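PDB 1S4D: uroporphyrinogen-III C-methyltransferase from Pseudomonas denitrificans, which catalyses the two successive S-adenosyl-L-methionine-dependent methylations at C-2 and C-7 that turn uroporphyrinogen III into precorrin-2 on the way to cobalamin and siroheme. Local coordinates for residues V152-G157 / V181-M186; S177-M182 / I242-E247. All coordinates share one frame; numbering follows the deposited sequence.

Both contacts lie in the mixed sheet of the C-terminal half of the chain, and they show how one strand can serve two neighbours of opposite sense. Strand 179-183 runs parallel to strand 151-156 in contact 1 and antiparallel to strand 241-245 in contact 2. The two centres are about 8 Å apart, and Val181 and Met182 belong to both. Along the chain the order is 151-156, then helix 170-176, then 179-183, with 241-245 coming some 60 residues later. Each contact reaches S-adenosyl-L-homocysteine at the C-terminal end of strand 179-183, where Tyr183 CE2 and Ile242 CD1 meet at 3.6 Å, while strand 151-156 carries the sheet into the second subunit.

Contact 1 of 2, residues V152-G157 / V181-M186; sequences VTFLTG and VMYMAM. With SAH (S-adenosyl-L-homocysteine), chain Q.
The parallel pairing of strands 151-156 and 179-183, at the edge of the mixed sheet that joins the second subunit, ends in the S-adenosyl-L-homocysteine pocket. Val181 N binds Thr153 O (2.8 Å), the Val181 carbonyl accepts Leu155 N, Tyr183 N returns to Leu155 O (2.8 Å), and Gly157 N closes the series on Tyr183 O. On one face of the sheet Val181 sets its CB over the Phe154 ring, 4.3 Å from the centroid, a CH-pi contact; its CG2 reaches on to Val152 CG1. Phe154 CD1 also meets Tyr183 CE1 at 3.6 Å, the two ring planes inclined at 39°. With CG anti to its own carbonyl carbon (chi1 -73°), Tyr183 keeps Leu155 O and the ligand carboxylate atom OXT at its ring edge, the latter 3.6 Å from CE2, while its hydroxyl is hydrogen-bonded to Thr130 and Gly132. A leucine in place of Tyr183 would probably leave Thr130 and Gly132 without their hydroxyl partner and open a gap between Phe154 and the ligand. On the other face, Leu155 CD2 lies against CB, CG and SD of Met182, alongside it. Beyond the strand the backbone turns, and Met184 N gives a nearly straight bond to ribose O2' of S-adenosyl-L-homocysteine (3.0 Å, 172°), while Met184 CG rests 3.3 Å from O3'. Strand 151-156 also pairs antiparallel with its counterpart in the second subunit. A parallel strand pair, one strand of which runs on into a turn whose Met184 N grips the ribose, is part of the S-adenosyl-L-homocysteine site of this precorrin methyltransferase.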
loop_
_atom_site.group_PDB
_atom_site.type_symbol
_atom_site.label_atom_id
_atom_site.label_comp_id
_atom_site.label_asym_id
_atom_site.label_seq_id
_atom_site.Cartn_x
_atom_site.Cartn_y
_atom_site.Cartn_z
ATOM N N VAL B 152 3.410 10.846 -5.509
ATOM C CA VAL B 152 3.910 9.624 -6.141
ATOM C C VAL B 152 2.847 9.092 -7.092
ATOM O O VAL B 152 1.663 9.036 -6.728
ATOM C CB VAL B 152 4.093 8.448 -5.173
ATOM C CG1 VAL B 152 5.280 7.611 -5.544
ATOM C CG2 VAL B 152 4.131 8.877 -3.755
ATOM N N THR B 153 3.293 8.644 -8.275
ATOM C CA THR B 153 2.443 7.949 -9.242
ATOM C C THR B 153 2.753 6.461 -9.358
ATOM O O THR B 153 3.897 6.087 -9.610
ATOM C CB THR B 153 2.617 8.590 -10.599
ATOM O OG1 THR B 153 2.076 9.908 -10.563
ATOM C CG2 THR B 153 1.753 7.915 -11.621
ATOM N N PHE B 154 1.728 5.614 -9.218
ATOM C CA PHE B 154 1.896 4.177 -9.438
ATOM C C PHE B 154 1.330 3.867 -10.816
ATOM O O PHE B 154 0.328 4.468 -11.192
ATOM C CB PHE B 154 1.130 3.394 -8.383
ATOM C CG PHE B 154 1.779 3.368 -7.030
ATOM C CD1 PHE B 154 1.558 2.315 -6.178
ATOM C CD2 PHE B 154 2.585 4.402 -6.587
ATOM C CE1 PHE B 154 2.153 2.307 -4.906
ATOM C CE2 PHE B 154 3.180 4.395 -5.324
ATOM C CZ PHE B 154 2.982 3.375 -4.499
ATOM N N LEU B 155 1.959 2.974 -11.588
ATOM C CA LEU B 155 1.364 2.578 -12.884
ATOM C C LEU B 155 1.550 1.104 -13.301
ATOM O O LEU B 155 2.364 0.405 -12.700
ATOM C CB LEU B 155 1.665 3.589 -14.010
ATOM C CG LEU B 155 2.835 3.681 -15.021
ATOM C CD1 LEU B 155 3.615 4.947 -14.733
ATOM C CD2 LEU B 155 3.781 2.472 -15.197
ATOM N N THR B 156 0.771 0.643 -14.292
ATOM C CA THR B 156 1.078 -0.608 -15.015
ATOM C C THR B 156 1.720 -0.281 -16.314
ATOM O O THR B 156 1.196 0.550 -17.060
ATOM C CB THR B 156 -0.135 -1.380 -15.465
ATOM O OG1 THR B 156 -1.322 -0.771 -14.967
ATOM C CG2 THR B 156 -0.097 -2.737 -14.912
ATOM N N GLY B 157 2.797 -0.996 -16.610
ATOM C CA GLY B 157 3.424 -0.928 -17.906
ATOM C C GLY B 157 2.822 -2.005 -18.772
ATOM O O GLY B 157 3.217 -2.167 -19.910
ATOM N N VAL B 181 6.400 4.898 -9.791
ATOM C CA VAL B 181 6.559 3.525 -9.347
ATOM C C VAL B 181 5.787 2.622 -10.300
ATOM O O VAL B 181 4.568 2.765 -10.470
ATOM C CB VAL B 181 6.052 3.331 -7.895
ATOM C CG1 VAL B 181 5.988 1.814 -7.525
ATOM C CG2 VAL B 181 6.873 4.192 -6.887
ATOM N N MET B 182 6.487 1.691 -10.924
ATOM C CA MET B 182 5.895 0.986 -12.038
ATOM C C MET B 182 5.812 -0.508 -11.784
ATOM O O MET B 182 6.814 -1.132 -11.421
ATOM C CB MET B 182 6.677 1.288 -13.316
ATOM C CG MET B 182 7.057 2.742 -13.446
ATOM S SD MET B 182 7.415 3.150 -15.136
ATOM C CE MET B 182 9.118 2.541 -15.307
ATOM N N TYR B 183 4.595 -1.033 -11.969
ATOM C CA TYR B 183 4.227 -2.438 -11.862
ATOM C C TYR B 183 4.208 -3.020 -13.271
ATOM O O TYR B 183 3.909 -2.305 -14.223
ATOM C CB TYR B 183 2.812 -2.555 -11.280
ATOM C CG TYR B 183 2.696 -2.242 -9.795
ATOM C CD1 TYR B 183 2.662 -0.907 -9.318
ATOM C CD2 TYR B 183 2.585 -3.271 -8.870
ATOM C CE1 TYR B 183 2.557 -0.624 -7.952
ATOM C CE2 TYR B 183 2.473 -3.002 -7.528
ATOM C CZ TYR B 183 2.471 -1.688 -7.072
ATOM O OH TYR B 183 2.376 -1.488 -5.717
ATOM N N MET B 184 4.545 -4.307 -13.416
ATOM C CA MET B 184 4.493 -4.995 -14.713
ATOM C C MET B 184 5.069 -4.186 -15.871
ATOM O O MET B 184 4.438 -4.062 -16.913
ATOM C CB MET B 184 3.068 -5.425 -15.049
ATOM C CG MET B 184 2.372 -6.133 -13.891
ATOM S SD MET B 184 0.672 -6.474 -14.267
ATOM C CE MET B 184 -0.120 -5.194 -13.328
ATOM N N ALA B 185 6.292 -3.689 -15.683
ATOM C CA ALA B 185 6.932 -2.780 -16.631
ATOM C C ALA B 185 8.215 -3.355 -17.202
ATOM O O ALA B 185 8.990 -2.639 -17.826
ATOM C CB ALA B 185 7.205 -1.434 -15.968
ATOM N N MET B 186 8.456 -4.641 -16.996
ATOM C CA MET B 186 9.730 -5.229 -17.424
ATOM C C MET B 186 9.765 -5.486 -18.928
ATOM O O MET B 186 10.687 -5.081 -19.607
ATOM C CB MET B 186 10.019 -6.538 -16.675
ATOM C CG MET B 186 10.252 -6.369 -15.209
ATOM S SD MET B 186 11.861 -5.708 -14.844
ATOM C CE MET B 186 12.899 -7.232 -14.839
HETATM N N SAH Q . -1.614 -6.520 -6.195
HETATM C CA SAH Q . -0.174 -6.656 -6.327
HETATM C CB SAH Q . 0.234 -6.464 -7.777
HETATM C CG SAH Q . 0.089 -7.710 -8.629
HETATM S SD SAH Q . 0.217 -7.460 -10.419
HETATM C C SAH Q . 0.563 -5.708 -5.372
HETATM O O SAH Q . -0.038 -4.931 -4.633
HETATM O OXT SAH Q . 1.786 -5.678 -5.271
HETATM C "C5'" SAH Q . 1.889 -8.187 -10.420
HETATM C "C4'" SAH Q . 3.081 -7.223 -10.376
HETATM O "O4'" SAH Q . 3.360 -6.793 -9.059
HETATM C "C3'" SAH Q . 4.426 -7.789 -10.823
HETATM O "O3'" SAH Q . 4.589 -7.936 -12.207
HETATM C "C2'" SAH Q . 5.430 -6.835 -10.199
HETATM O "O2'" SAH Q . 5.575 -5.614 -10.895
HETATM C "C1'" SAH Q . 4.742 -6.541 -8.877
HETATM N N9 SAH Q . 5.234 -7.369 -7.752
HETATM C C8 SAH Q . 4.463 -8.227 -7.039
HETATM N N7 SAH Q . 5.211 -8.798 -6.092
HETATM C C5 SAH Q . 6.462 -8.335 -6.177
HETATM C C6 SAH Q . 7.614 -8.597 -5.432
HETATM N N6 SAH Q . 7.589 -9.444 -4.420
HETATM N N1 SAH Q . 8.790 -7.952 -5.758
HETATM C C2 SAH Q . 8.801 -7.050 -6.801
HETATM N N3 SAH Q . 7.655 -6.792 -7.535
HETATM C C4 SAH Q . 6.497 -7.422 -7.227
#

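Contact 2 of 2, residues S177-M182 / I242-E247; sequences SPVIVM and IVVVGE. With SAH (S-adenosyl-L-homocysteine), chain Q.
Strands 179-182 and 242-245 run antiparallel, at 169°, with their axes 4.7 Å apart at closest approach, and are joined by two reciprocal pairs of backbone bonds: Ile180 with Val245 and Met182 with Val243. In the first pair Val245 N donates to Ile180 O (2.8 Å) and Ile180 N to Val245 O. Val181 faces Val244 in the intervening non-hydrogen-bonded pair. On that face Val181 CG1 meets Ile242 CG2 at 3.8 Å, and Val179 CG1 meets Val244 CG2 at 3.9 Å; Leu136 of helix 131-137 packs on Val181, Ile242 and Val244. On the opposite face of the sheet Ile180 and Val245 meet CB to CB. The Met182 chain bends at its thioether (chi3 -81°), which brings CE within 3.9 Å of Val243 CG1 and 4.2 Å of Val245 CG2, so one methyl bridges two valines of the partner strand. At the pocket end Ile242 CG1 lies 3.5 Å from adenine N3 of S-adenosyl-L-homocysteine. Val244 and Ile242 also bond through their backbones to strand 206-211, placing this pair within a mixed beta sheet whose strand 241-245 offers Ile242 to the adenine, beside the Ala241 carbonyl that is hydrogen-bonded to the ligand, in the S-adenosyl-L-homocysteine pocket.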
loop_
_atom_site.group_PDB
_atom_site.type_symbol
_atom_site.label_atom_id
_atom_site.label_comp_id
_atom_site.label_asym_id
_atom_site.label_seq_id
_atom_site.Cartn_x
_atom_site.Cartn_y
_atom_site.Cartn_z
ATOM N N SER B 177 4.559 13.668 -11.015
ATOM C CA SER B 177 5.296 13.410 -9.770
ATOM C C SER B 177 6.785 13.226 -10.040
ATOM O O SER B 177 7.163 12.690 -11.077
ATOM C CB SER B 177 4.833 12.142 -9.086
ATOM O OG SER B 177 3.469 11.910 -9.277
ATOM N N PRO B 178 7.611 13.692 -9.096
ATOM C CA PRO B 178 9.039 13.456 -9.207
ATOM C C PRO B 178 9.256 11.948 -9.134
ATOM O O PRO B 178 9.868 11.466 -10.110
ATOM C CB PRO B 178 9.645 14.243 -8.054
ATOM C CG PRO B 178 8.590 14.721 -7.276
ATOM C CD PRO B 178 7.255 14.466 -7.904
ATOM N N VAL B 179 8.598 11.190 -8.251
ATOM C CA VAL B 179 8.752 9.721 -8.239
ATOM C C VAL B 179 7.676 8.940 -9.003
ATOM O O VAL B 179 6.493 9.259 -8.898
ATOM C CB VAL B 179 8.865 9.193 -6.791
ATOM C CG1 VAL B 179 8.942 7.655 -6.759
ATOM C CG2 VAL B 179 10.096 9.831 -6.122
ATOM N N ILE B 180 8.091 7.959 -9.829
ATOM C CA ILE B 180 7.144 7.072 -10.520
ATOM C C ILE B 180 7.449 5.660 -10.086
ATOM O O ILE B 180 8.622 5.264 -10.039
ATOM C CB ILE B 180 7.297 7.116 -12.074
ATOM C CG1 ILE B 180 7.504 8.543 -12.623
ATOM C CG2 ILE B 180 6.140 6.406 -12.747
ATOM C CD1 ILE B 180 6.339 9.372 -12.576
ATOM N N VAL B 181 6.400 4.898 -9.791
ATOM C CA VAL B 181 6.559 3.525 -9.347
ATOM C C VAL B 181 5.787 2.622 -10.300
ATOM O O VAL B 181 4.568 2.765 -10.470
ATOM C CB VAL B 181 6.052 3.331 -7.895
ATOM C CG1 VAL B 181 5.988 1.814 -7.525
ATOM C CG2 VAL B 181 6.873 4.192 -6.887
ATOM N N MET B 182 6.487 1.691 -10.924
ATOM C CA MET B 182 5.895 0.986 -12.038
ATOM C C MET B 182 5.812 -0.508 -11.784
ATOM O O MET B 182 6.814 -1.132 -11.421
ATOM C CB MET B 182 6.677 1.288 -13.316
ATOM C CG MET B 182 7.057 2.742 -13.446
ATOM S SD MET B 182 7.415 3.150 -15.136
ATOM C CE MET B 182 9.118 2.541 -15.307
ATOM N N ILE B 242 9.584 -4.292 -9.236
ATOM C CA ILE B 242 9.000 -2.971 -9.237
ATOM C C ILE B 242 10.086 -2.043 -9.781
ATOM O O ILE B 242 11.241 -2.128 -9.354
ATOM C CB ILE B 242 8.574 -2.580 -7.803
ATOM C CG1 ILE B 242 7.283 -3.299 -7.408
ATOM C CG2 ILE B 242 8.494 -1.042 -7.643
ATOM C CD1 ILE B 242 6.023 -2.654 -7.952
ATOM N N VAL B 243 9.730 -1.180 -10.729
ATOM C CA VAL B 243 10.658 -0.185 -11.240
ATOM C C VAL B 243 10.307 1.206 -10.723
ATOM O O VAL B 243 9.202 1.721 -10.994
ATOM C CB VAL B 243 10.635 -0.109 -12.747
ATOM C CG1 VAL B 243 11.823 0.722 -13.226
ATOM C CG2 VAL B 243 10.634 -1.508 -13.367
ATOM N N VAL B 244 11.242 1.803 -9.982
ATOM C CA VAL B 244 11.049 3.114 -9.356
ATOM C C VAL B 244 11.955 4.131 -10.010
ATOM O O VAL B 244 13.150 3.891 -10.188
ATOM C CB VAL B 244 11.306 3.068 -7.795
ATOM C CG1 VAL B 244 12.711 2.542 -7.475
ATOM C CG2 VAL B 244 11.069 4.429 -7.129
ATOM N N VAL B 245 11.382 5.271 -10.350
ATOM C CA VAL B 245 12.099 6.342 -11.013
ATOM C C VAL B 245 12.157 7.548 -10.068
ATOM O O VAL B 245 11.134 7.918 -9.422
ATOM C CB VAL B 245 11.386 6.708 -12.330
ATOM C CG1 VAL B 245 12.116 7.811 -13.062
ATOM C CG2 VAL B 245 11.249 5.462 -13.232
ATOM N N GLY B 246 13.349 8.138 -9.946
ATOM C CA GLY B 246 13.512 9.380 -9.210
ATOM C C GLY B 246 14.435 9.399 -8.013
ATOM O O GLY B 246 15.027 8.395 -7.614
ATOM N N GLU B 247 14.545 10.564 -7.403
ATOM C CA GLU B 247 15.661 10.838 -6.499
ATOM C C GLU B 247 15.663 9.961 -5.265
ATOM O O GLU B 247 16.729 9.717 -4.695
ATOM C CB GLU B 247 15.732 12.335 -6.143
ATOM C CG GLU B 247 16.114 13.232 -7.322
ATOM C CD GLU B 247 17.476 12.899 -7.924
ATOM O OE1 GLU B 247 17.565 12.870 -9.172
ATOM O OE2 GLU B 247 18.459 12.686 -7.159
HETATM N N SAH Q . -1.614 -6.520 -6.195
HETATM C CA SAH Q . -0.174 -6.656 -6.327
HETATM C CB SAH Q . 0.234 -6.464 -7.777
HETATM C CG SAH Q . 0.089 -7.710 -8.629
HETATM S SD SAH Q . 0.217 -7.460 -10.419
HETATM C C SAH Q . 0.563 -5.708 -5.372
HETATM O O SAH Q . -0.038 -4.931 -4.633
HETATM O OXT SAH Q . 1.786 -5.678 -5.271
HETATM C "C5'" SAH Q . 1.889 -8.187 -10.420
HETATM C "C4'" SAH Q . 3.081 -7.223 -10.376
HETATM O "O4'" SAH Q . 3.360 -6.793 -9.059
HETATM C "C3'" SAH Q . 4.426 -7.789 -10.823
HETATM O "O3'" SAH Q . 4.589 -7.936 -12.207
HETATM C "C2'" SAH Q . 5.430 -6.835 -10.199
HETATM O "O2'" SAH Q . 5.575 -5.614 -10.895
HETATM C "C1'" SAH Q . 4.742 -6.541 -8.877
HETATM N N9 SAH Q . 5.234 -7.369 -7.752
HETATM C C8 SAH Q . 4.463 -8.227 -7.039
HETATM N N7 SAH Q . 5.211 -8.798 -6.092
HETATM C C5 SAH Q . 6.462 -8.335 -6.177
HETATM C C6 SAH Q . 7.614 -8.597 -5.432
HETATM N N6 SAH Q . 7.589 -9.444 -4.420
HETATM N N1 SAH Q . 8.790 -7.952 -5.758
HETATM C C2 SAH Q . 8.801 -7.050 -6.801
HETATM N N3 SAH Q . 7.655 -6.792 -7.535
HETATM C C4 SAH Q . 6.497 -7.422 -7.227
#